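Local coordinates for protein (CD58) (Homo sapiens, PDB 1CCZ), which is a cell-surface glycoprotein of the immunoglobulin superfamily, also known as lymphocyte function-associated antigen 3, that binds CD2, at residues A[4-9]-A[155-160]; A[72-77]-A[85-90]; A[91-96]-A[116-121]. One frame throughout, in Å; residues are numbered along the deposited sequence. Where two conformers were deposited one is given.

Contact 1: residues A[4-9]-A[155-160]; sequences QIYGVV and VNRVSQ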
loop_
_atom_site.group_PDB
_atom_site.type_symbol
_atom_site.label_atom_id
_atom_site.label_comp_id
_atom_site.label_asym_id
_atom_site.label_seq_id
_atom_site.Cartn_x
_atom_site.Cartn_y
_atom_site.Cartn_z
ATOM N N GLN A 4 -11.285 -1.035 0.236
ATOM C CA GLN A 4 -9.986 -0.449 0.539
ATOM C C GLN A 4 -9.001 -1.059 -0.440
ATOM O O GLN A 4 -8.909 -2.285 -0.544
ATOM C CB GLN A 4 -9.581 -0.785 1.967
ATOM C CG GLN A 4 -10.545 -0.258 3.000
ATOM C CD GLN A 4 -10.213 1.160 3.410
ATOM O OE1 GLN A 4 -10.997 2.094 3.181
ATOM N NE2 GLN A 4 -9.044 1.335 4.026
ATOM N N ILE A 5 -8.282 -0.211 -1.172
ATOM C CA ILE A 5 -7.319 -0.704 -2.155
ATOM C C ILE A 5 -5.952 -0.094 -1.874
ATOM O O ILE A 5 -5.828 1.102 -1.614
ATOM C CB ILE A 5 -7.769 -0.362 -3.621
ATOM C CG1 ILE A 5 -9.199 -0.858 -3.867
ATOM C CG2 ILE A 5 -6.837 -1.024 -4.626
ATOM C CD1 ILE A 5 -9.295 -2.345 -4.122
ATOM N N TYR A 6 -4.926 -0.933 -1.928
ATOM C CA TYR A 6 -3.570 -0.495 -1.661
ATOM C C TYR A 6 -2.690 -0.649 -2.886
ATOM O O TYR A 6 -2.468 -1.755 -3.358
ATOM C CB TYR A 6 -3.014 -1.299 -0.482
ATOM C CG TYR A 6 -3.886 -1.151 0.743
ATOM C CD1 TYR A 6 -3.810 -0.000 1.532
ATOM C CD2 TYR A 6 -4.847 -2.115 1.065
ATOM C CE1 TYR A 6 -4.671 0.201 2.599
ATOM C CE2 TYR A 6 -5.719 -1.926 2.138
ATOM C CZ TYR A 6 -5.632 -0.760 2.901
ATOM O OH TYR A 6 -6.526 -0.529 3.939
ATOM N N GLY A 7 -2.201 0.469 -3.408
ATOM C CA GLY A 7 -1.357 0.399 -4.582
ATOM C C GLY A 7 0.035 0.910 -4.300
ATOM O O GLY A 7 0.276 1.537 -3.272
ATOM N N VAL A 8 0.957 0.642 -5.220
ATOM C CA VAL A 8 2.334 1.075 -5.064
ATOM C C VAL A 8 2.664 2.170 -6.046
ATOM O O VAL A 8 2.208 2.139 -7.187
ATOM C CB VAL A 8 3.301 -0.067 -5.320
ATOM C CG1 VAL A 8 4.706 0.346 -4.929
ATOM C CG2 VAL A 8 2.876 -1.256 -4.536
ATOM N N VAL A 9 3.457 3.135 -5.593
ATOM C CA VAL A 9 3.870 4.241 -6.438
ATOM C C VAL A 9 4.441 3.615 -7.700
ATOM O O VAL A 9 5.139 2.601 -7.634
ATOM C CB VAL A 9 4.950 5.105 -5.750
ATOM C CG1 VAL A 9 5.029 6.456 -6.404
ATOM C CG2 VAL A 9 4.610 5.295 -4.326
ATOM N N VAL A 155 7.459 -3.552 7.448
ATOM C CA VAL A 155 6.313 -3.951 6.652
ATOM C C VAL A 155 5.225 -2.867 6.529
ATOM O O VAL A 155 5.029 -2.032 7.414
ATOM C CB VAL A 155 5.704 -5.275 7.241
ATOM C CG1 VAL A 155 5.555 -5.148 8.723
ATOM C CG2 VAL A 155 4.361 -5.590 6.603
ATOM N N ASN A 156 4.577 -2.845 5.377
ATOM C CA ASN A 156 3.453 -1.943 5.146
ATOM C C ASN A 156 2.509 -2.720 4.244
ATOM O O ASN A 156 2.797 -3.866 3.858
ATOM C CB ASN A 156 3.873 -0.579 4.550
ATOM C CG ASN A 156 4.401 -0.661 3.125
ATOM O OD1 ASN A 156 4.246 -1.665 2.434
ATOM N ND2 ASN A 156 5.029 0.416 2.682
ATOM N N ARG A 157 1.372 -2.123 3.929
ATOM C CA ARG A 157 0.374 -2.795 3.110
ATOM C C ARG A 157 0.856 -3.353 1.788
ATOM O O ARG A 157 0.287 -4.310 1.292
ATOM C CB ARG A 157 -0.791 -1.846 2.840
ATOM C CG ARG A 157 -1.518 -1.411 4.090
ATOM C CD ARG A 157 -2.471 -2.497 4.505
ATOM N NE ARG A 157 -3.395 -2.033 5.531
ATOM C CZ ARG A 157 -4.551 -2.629 5.795
ATOM N NH1 ARG A 157 -4.904 -3.707 5.096
ATOM N NH2 ARG A 157 -5.341 -2.159 6.758
ATOM N N VAL A 158 1.901 -2.780 1.210
ATOM C CA VAL A 158 2.340 -3.256 -0.091
ATOM C C VAL A 158 3.689 -3.934 -0.163
ATOM O O VAL A 158 4.107 -4.325 -1.255
ATOM C CB VAL A 158 2.364 -2.101 -1.106
ATOM C CG1 VAL A 158 0.976 -1.474 -1.198
ATOM C CG2 VAL A 158 3.383 -1.052 -0.684
ATOM N N SER A 159 4.376 -4.087 0.968
ATOM C CA SER A 159 5.709 -4.694 0.918
ATOM C C SER A 159 6.270 -5.061 2.273
ATOM O O SER A 159 5.701 -4.741 3.319
ATOM C CB SER A 159 6.690 -3.711 0.274
ATOM O OG SER A 159 6.846 -2.576 1.121
ATOM N N GLN A 160 7.407 -5.741 2.236
ATOM C CA GLN A 160 8.111 -6.087 3.459
ATOM C C GLN A 160 9.511 -6.594 3.167
ATOM O O GLN A 160 9.754 -7.258 2.158
ATOM C CB GLN A 160 7.313 -7.092 4.274
ATOM C CG GLN A 160 7.367 -8.492 3.794
ATOM C CD GLN A 160 6.920 -9.429 4.888
ATOM O OE1 GLN A 160 7.713 -9.830 5.745
ATOM N NE2 GLN A 160 5.638 -9.766 4.886
#

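Contact 2: residues A[72-77]-A[85-90]; sequences EDEYEM and TMKFFL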
loop_
_atom_site.group_PDB
_atom_site.type_symbol
_atom_site.label_atom_id
_atom_site.label_comp_id
_atom_site.label_asym_id
_atom_site.label_seq_id
_atom_site.Cartn_x
_atom_site.Cartn_y
_atom_site.Cartn_z
ATOM N N GLU A 72 -4.033 8.976 -4.421
ATOM C CA GLU A 72 -4.649 8.466 -3.200
ATOM C C GLU A 72 -5.932 9.248 -2.981
ATOM O O GLU A 72 -5.909 10.473 -2.831
ATOM C CB GLU A 72 -3.734 8.672 -2.003
ATOM C CG GLU A 72 -4.384 8.250 -0.712
ATOM C CD GLU A 72 -3.367 7.930 0.358
ATOM O OE1 GLU A 72 -2.326 7.325 0.028
ATOM O OE2 GLU A 72 -3.614 8.284 1.527
ATOM N N ASP A 73 -7.050 8.546 -2.932
ATOM C CA ASP A 73 -8.311 9.248 -2.801
ATOM C C ASP A 73 -9.453 8.261 -2.833
ATOM O O ASP A 73 -9.252 7.048 -2.942
ATOM C CB ASP A 73 -8.461 10.194 -3.994
ATOM C CG ASP A 73 -9.024 11.523 -3.616
ATOM O OD1 ASP A 73 -9.799 11.584 -2.637
ATOM O OD2 ASP A 73 -8.689 12.511 -4.303
ATOM N N GLU A 74 -10.662 8.796 -2.729
ATOM C CA GLU A 74 -11.837 7.970 -2.833
ATOM C C GLU A 74 -12.307 8.088 -4.279
ATOM O O GLU A 74 -12.304 9.181 -4.848
ATOM C CB GLU A 74 -12.934 8.462 -1.921
ATOM C CG GLU A 74 -13.954 7.384 -1.681
ATOM C CD GLU A 74 -15.351 7.917 -1.600
ATOM O OE1 GLU A 74 -15.541 9.145 -1.725
ATOM O OE2 GLU A 74 -16.265 7.091 -1.408
ATOM N N TYR A 75 -12.686 6.959 -4.867
ATOM C CA TYR A 75 -13.163 6.908 -6.241
ATOM C C TYR A 75 -14.538 6.275 -6.193
ATOM O O TYR A 75 -14.792 5.360 -5.395
ATOM C CB TYR A 75 -12.247 6.055 -7.118
ATOM C CG TYR A 75 -10.885 6.655 -7.375
ATOM C CD1 TYR A 75 -9.925 6.734 -6.349
ATOM C CD2 TYR A 75 -10.542 7.137 -8.642
ATOM C CE1 TYR A 75 -8.652 7.275 -6.583
ATOM C CE2 TYR A 75 -9.275 7.679 -8.886
ATOM C CZ TYR A 75 -8.338 7.741 -7.849
ATOM O OH TYR A 75 -7.087 8.247 -8.093
ATOM N N GLU A 76 -15.424 6.768 -7.053
ATOM C CA GLU A 76 -16.786 6.261 -7.111
ATOM C C GLU A 76 -17.183 5.934 -8.557
ATOM O O GLU A 76 -16.863 6.673 -9.489
ATOM C CB GLU A 76 -17.744 7.306 -6.514
ATOM C CG GLU A 76 -17.206 8.005 -5.266
ATOM C CD GLU A 76 -16.371 9.252 -5.578
ATOM O OE1 GLU A 76 -16.610 9.883 -6.630
ATOM O OE2 GLU A 76 -15.471 9.611 -4.773
ATOM N N MET A 77 -17.863 4.811 -8.727
ATOM C CA MET A 77 -18.323 4.377 -10.033
ATOM C C MET A 77 -19.825 4.516 -10.120
ATOM O O MET A 77 -20.528 4.151 -9.184
ATOM C CB MET A 77 -17.983 2.906 -10.248
ATOM C CG MET A 77 -18.225 2.419 -11.665
ATOM S SD MET A 77 -19.332 0.991 -11.745
ATOM C CE MET A 77 -20.895 1.843 -11.544
ATOM N N THR A 85 -24.109 2.740 -4.808
ATOM C CA THR A 85 -22.778 3.289 -4.969
ATOM C C THR A 85 -21.711 2.197 -5.049
ATOM O O THR A 85 -21.909 1.065 -4.586
ATOM C CB THR A 85 -22.427 4.223 -3.772
ATOM O OG1 THR A 85 -21.993 3.430 -2.657
ATOM C CG2 THR A 85 -23.649 5.044 -3.344
ATOM N N MET A 86 -20.588 2.548 -5.663
ATOM C CA MET A 86 -19.441 1.663 -5.765
ATOM C C MET A 86 -18.328 2.620 -5.392
ATOM O O MET A 86 -17.903 3.455 -6.203
ATOM C CB MET A 86 -19.263 1.152 -7.181
ATOM C CG MET A 86 -20.342 0.195 -7.605
ATOM S SD MET A 86 -19.968 -1.511 -7.192
ATOM C CE MET A 86 -18.200 -1.499 -7.092
ATOM N N LYS A 87 -17.914 2.533 -4.129
ATOM C CA LYS A 87 -16.868 3.393 -3.590
ATOM C C LYS A 87 -15.610 2.593 -3.340
ATOM O O LYS A 87 -15.670 1.460 -2.868
ATOM C CB LYS A 87 -17.328 4.033 -2.283
ATOM C CG LYS A 87 -18.107 5.326 -2.464
ATOM C CD LYS A 87 -19.382 5.339 -1.616
ATOM C CE LYS A 87 -19.115 5.820 -0.181
ATOM N NZ LYS A 87 -18.819 4.711 0.813
ATOM N N PHE A 88 -14.470 3.187 -3.683
ATOM C CA PHE A 88 -13.177 2.544 -3.495
ATOM C C PHE A 88 -12.234 3.582 -2.931
ATOM O O PHE A 88 -12.119 4.665 -3.511
ATOM C CB PHE A 88 -12.594 2.072 -4.830
ATOM C CG PHE A 88 -13.349 0.951 -5.466
ATOM C CD1 PHE A 88 -14.519 1.197 -6.184
ATOM C CD2 PHE A 88 -12.889 -0.356 -5.364
ATOM C CE1 PHE A 88 -15.217 0.152 -6.793
ATOM C CE2 PHE A 88 -13.578 -1.414 -5.972
ATOM C CZ PHE A 88 -14.744 -1.159 -6.688
ATOM N N PHE A 89 -11.594 3.306 -1.791
ATOM C CA PHE A 89 -10.613 4.271 -1.301
ATOM C C PHE A 89 -9.247 3.655 -1.571
ATOM O O PHE A 89 -8.909 2.563 -1.102
ATOM C CB PHE A 89 -10.802 4.687 0.182
ATOM C CG PHE A 89 -12.266 4.680 0.609
ATOM C CD1 PHE A 89 -13.006 3.511 0.534
ATOM C CD2 PHE A 89 -12.936 5.854 0.942
ATOM C CE1 PHE A 89 -14.367 3.517 0.762
ATOM C CE2 PHE A 89 -14.294 5.864 1.172
ATOM C CZ PHE A 89 -15.012 4.697 1.077
ATOM N N LEU A 90 -8.507 4.355 -2.416
ATOM C CA LEU A 90 -7.197 3.930 -2.844
ATOM C C LEU A 90 -6.106 4.643 -2.063
ATOM O O LEU A 90 -6.116 5.870 -1.937
ATOM C CB LEU A 90 -7.033 4.225 -4.342
ATOM C CG LEU A 90 -5.616 4.126 -4.924
ATOM C CD1 LEU A 90 -5.210 2.661 -4.989
ATOM C CD2 LEU A 90 -5.553 4.776 -6.311
#

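Contact 3: residues A[91-96]-A[116-121]; sequences YVLEMV and EGTDVE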
loop_
_atom_site.group_PDB
_atom_site.type_symbol
_atom_site.label_atom_id
_atom_site.label_comp_id
_atom_site.label_asym_id
_atom_site.label_seq_id
_atom_site.Cartn_x
_atom_site.Cartn_y
_atom_site.Cartn_z
ATOM N N TYR A 91 -5.175 3.859 -1.523
ATOM C CA TYR A 91 -4.028 4.416 -0.819
ATOM C C TYR A 91 -2.838 4.058 -1.702
ATOM O O TYR A 91 -2.768 2.945 -2.234
ATOM C CB TYR A 91 -3.886 3.783 0.560
ATOM C CG TYR A 91 -5.099 4.005 1.415
ATOM C CD1 TYR A 91 -5.274 5.209 2.097
ATOM C CD2 TYR A 91 -6.116 3.045 1.484
ATOM C CE1 TYR A 91 -6.445 5.470 2.825
ATOM C CE2 TYR A 91 -7.299 3.289 2.210
ATOM C CZ TYR A 91 -7.459 4.512 2.877
ATOM O OH TYR A 91 -8.635 4.803 3.560
ATOM N N VAL A 92 -1.929 5.010 -1.892
ATOM C CA VAL A 92 -0.739 4.788 -2.716
ATOM C C VAL A 92 0.484 4.790 -1.796
ATOM O O VAL A 92 0.836 5.811 -1.191
ATOM C CB VAL A 92 -0.585 5.881 -3.778
ATOM C CG1 VAL A 92 0.697 5.663 -4.555
ATOM C CG2 VAL A 92 -1.809 5.871 -4.710
ATOM N N LEU A 93 1.127 3.634 -1.700
ATOM C CA LEU A 93 2.255 3.487 -0.809
ATOM C C LEU A 93 3.573 3.271 -1.498
ATOM O O LEU A 93 3.669 2.666 -2.565
ATOM C CB LEU A 93 2.009 2.311 0.146
ATOM C CG LEU A 93 0.890 2.457 1.178
ATOM C CD1 LEU A 93 -0.406 2.034 0.563
ATOM C CD2 LEU A 93 1.173 1.589 2.364
ATOM N N GLU A 94 4.607 3.779 -0.863
ATOM C CA GLU A 94 5.943 3.578 -1.354
ATOM C C GLU A 94 6.418 2.286 -0.618
ATOM O O GLU A 94 6.073 2.050 0.548
ATOM C CB GLU A 94 6.733 4.835 -1.016
ATOM C CG GLU A 94 8.138 4.662 -0.571
ATOM C CD GLU A 94 8.694 5.987 -0.086
ATOM O OE1 GLU A 94 8.153 7.026 -0.548
ATOM O OE2 GLU A 94 9.637 5.999 0.746
ATOM N N MET A 95 7.130 1.415 -1.316
ATOM C CA MET A 95 7.607 0.177 -0.714
ATOM C C MET A 95 8.711 0.443 0.300
ATOM O O MET A 95 9.445 1.430 0.179
ATOM C CB MET A 95 8.129 -0.749 -1.800
ATOM C CG MET A 95 7.020 -1.476 -2.531
ATOM S SD MET A 95 7.671 -2.451 -3.878
ATOM C CE MET A 95 8.843 -1.232 -4.606
ATOM N N VAL A 96 8.829 -0.431 1.308
ATOM C CA VAL A 96 9.860 -0.279 2.345
ATOM C C VAL A 96 11.215 -0.678 1.780
ATOM O O VAL A 96 11.288 -1.458 0.814
ATOM C CB VAL A 96 9.583 -1.192 3.593
ATOM C CG1 VAL A 96 8.270 -0.838 4.234
ATOM C CG2 VAL A 96 9.581 -2.664 3.194
ATOM N N GLU A 116 13.020 3.951 3.570
ATOM C CA GLU A 116 11.871 4.134 2.709
ATOM C C GLU A 116 10.633 3.365 3.151
ATOM O O GLU A 116 10.720 2.381 3.892
ATOM C CB GLU A 116 12.236 3.715 1.277
ATOM C CG GLU A 116 13.420 4.433 0.684
ATOM C CD GLU A 116 13.719 3.959 -0.707
ATOM O OE1 GLU A 116 12.832 4.095 -1.574
ATOM O OE2 GLU A 116 14.833 3.450 -0.943
ATOM N N GLY A 117 9.478 3.822 2.670
ATOM C CA GLY A 117 8.220 3.182 2.983
ATOM C C GLY A 117 7.179 4.131 3.537
ATOM O O GLY A 117 7.506 5.063 4.283
ATOM N N THR A 118 5.923 3.890 3.157
ATOM C CA THR A 118 4.799 4.683 3.632
ATOM C C THR A 118 4.079 3.873 4.731
ATOM O O THR A 118 3.874 2.671 4.572
ATOM C CB THR A 118 3.779 4.964 2.485
ATOM O OG1 THR A 118 4.450 5.489 1.342
ATOM C CG2 THR A 118 2.771 5.977 2.927
ATOM N N ASP A 119 3.689 4.526 5.825
ATOM C CA ASP A 119 2.975 3.854 6.929
ATOM C C ASP A 119 3.625 2.526 7.277
ATOM O O ASP A 119 3.008 1.458 7.253
ATOM C CB ASP A 119 1.503 3.607 6.578
ATOM C CG ASP A 119 0.587 3.731 7.791
ATOM O OD1 ASP A 119 1.006 4.313 8.822
ATOM O OD2 ASP A 119 -0.556 3.245 7.706
ATOM N N VAL A 120 4.892 2.625 7.615
ATOM C CA VAL A 120 5.692 1.480 7.941
ATOM C C VAL A 120 5.580 1.090 9.414
ATOM O O VAL A 120 5.398 1.926 10.296
ATOM C CB VAL A 120 7.174 1.793 7.603
ATOM C CG1 VAL A 120 8.089 0.644 8.009
ATOM C CG2 VAL A 120 7.298 2.078 6.125
ATOM N N GLU A 121 5.696 -0.205 9.651
ATOM C CA GLU A 121 5.706 -0.759 10.983
ATOM C C GLU A 121 6.995 -1.597 11.026
ATOM O O GLU A 121 7.293 -2.330 10.081
ATOM C CB GLU A 121 4.503 -1.670 11.171
ATOM C CG GLU A 121 4.315 -2.159 12.571
ATOM C CD GLU A 121 2.949 -2.802 12.773
ATOM O OE1 GLU A 121 1.928 -2.056 12.820
ATOM O OE2 GLU A 121 2.907 -4.052 12.879
HETATM O O HOH W 1 10.911 1.876 -2.192
#

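Contact 1: residues A[4-9]-A[155-160]
Arg157 lies over one face of the Tyr6 ring along almost its whole side chain. Arg157 CB stands 3.8 Å from Tyr6 CG. Arg157 CG comes next to Tyr6 CD1, at 3.7 Å, and CD then passes over the middle of the ring as a CH-pi contact, 3.8 Å from the centroid and 7° off the normal. A bend at chi2 of -80° turns the chain across the ring. NE follows over the same face, near Tyr6 CZ, and the guanidinium spreads almost flat, its plane 14° from that of the ring. Arg157 NH1 lies above the ring's rim, 3.5 Å from Tyr6 CE2, while Arg157 CZ rests 3.4 Å from Tyr6 OH. NH2 is near the hydroxyl, but at too poor an angle for a hydrogen bond; Gln4 NE2 donates to Tyr6 OH instead, at 3.1 Å. Beside this pair Val8 CG2 packs on Val158 CB, 3.6 Å away. Arg157 and Val158 occupy the middle of a type I turn braced by an Asx turn, in which Asn156 OD1 takes the Val158 NH. This joins an edge strand of one immunoglobulin-fold domain to the F-G hairpin turn of the next, as in the tandem domains of this superfamily.

Contact 2: residues A[72-77]-A[85-90]
Leu90 and Tyr75 meet on the inner side of an antiparallel hairpin, where Leu90 CD2 lies 4.0 Å from Tyr75 CE1 and the two side chains pass each other at a slant. Leu90 gives up more surface than any other residue here, and its backbone also closes a hydrogen-bonded pair with Asp73, Leu90 N reaching Asp73 O at 2.8 Å. Tyr75 is gripped likewise: its N donates to Phe88 O at 2.7 Å and its O accepts from Phe88 N at 2.8 Å. At the ring's far end the hydroxyl bonds to Asp71 O, which makes this the tyrosine corner familiar from immunoglobulin folds. Phe15 covers both Tyr75 and Leu90. Glu74 points to the other side of the sheet. Its CG is anti to the backbone N (chi1 -161°), and the chain runs alongside the Phe89 ring in one of that ring's two conformers. Glu74 OE2 stays 4.1 Å from Lys87 NZ, beyond a salt bridge, and its exact place is doubtful. One side of the hairpin is therefore mainly apolar, with Met77, Met86 and Phe88 beside Tyr75 and Leu90 and, at its end, Asp73, whose OD2 is paired with Lys30; the other carries Glu74, Glu76 and Lys87 round the ring of Phe89, a mixed-charge surface consistent with the polar CD2-binding face of such domains.

Contact 3: residues A[91-96]-A[116-121]
Glu94 clasps Gly117 and Thr118 with both its backbone and its side chain, tying the linker that leaves the last strand of the first immunoglobulin-fold domain to the B-C loop of the second. The close-packed part begins at Thr118. Its OG1 accepts the backbone NH of Glu94 at 2.8 Å in a nearly straight bond (169°); a chi1 of -51° sets the hydroxyl beside the threonine's own N, and that N in turn donates to Glu94 O at 3.2 Å. The two bonds close a small ring between the chains. Leu93 leans on the same threonine, CB to CB at 4.0 Å. One residue earlier, Gly117 N points almost straight (171°) at Glu94 OE2, 2.9 Å away, meeting the carboxylate oxygen on its anti side but well out of the carboxylate plane. Gly117 has a positive phi and no side chain, so the backbones can come together until its CA is 3.9 Å from Val96 CA. Just past it, Val96 CG1 touches Val120 CG2 at 3.6 Å, in the buried interior. Asn156 ND2 adds a second layer of support by bonding to both Glu94 O and Thr118 O, while Ser159 OG holds Val96 N. Towards solvent the contact slackens. Glu116 is exposed; its chain extends beyond CG, and its carboxylate is turned steeply to that of Glu94. Two like charges so close would tend to raise the cost of ionising both, although the NH of Gly117 probably offsets part of it for Glu94. What joins Glu116's tip to the linker is a single water, which donates to Met95 O at 2.8 Å and to Glu116 OE1 at 3.0 Å.

Contacts 1 and 3 both lie at the junction between the two domains, their centres about 7 Å apart, while contact 2 sits within the first domain, its centre about 17 Å from the centre of contact 1 and 20 Å from that of contact 3. Strand 86-93 connects all three: it supplies one side of contact 2, runs on into contact 3, and pairs with strand 2-8 of contact 1 through hydrogen bonds from Gly7 N to Tyr91 O and from Ile5 N to Phe89 O. Glu72 OE1 of contact 2 is likewise hydrogen-bonded to Val92 N. Glycans attached to the protein lie nearby but mark no pocket; in contact 1 the side chain of Val8 is about 7 Å from a bound NAG (N-acetylglucosamine).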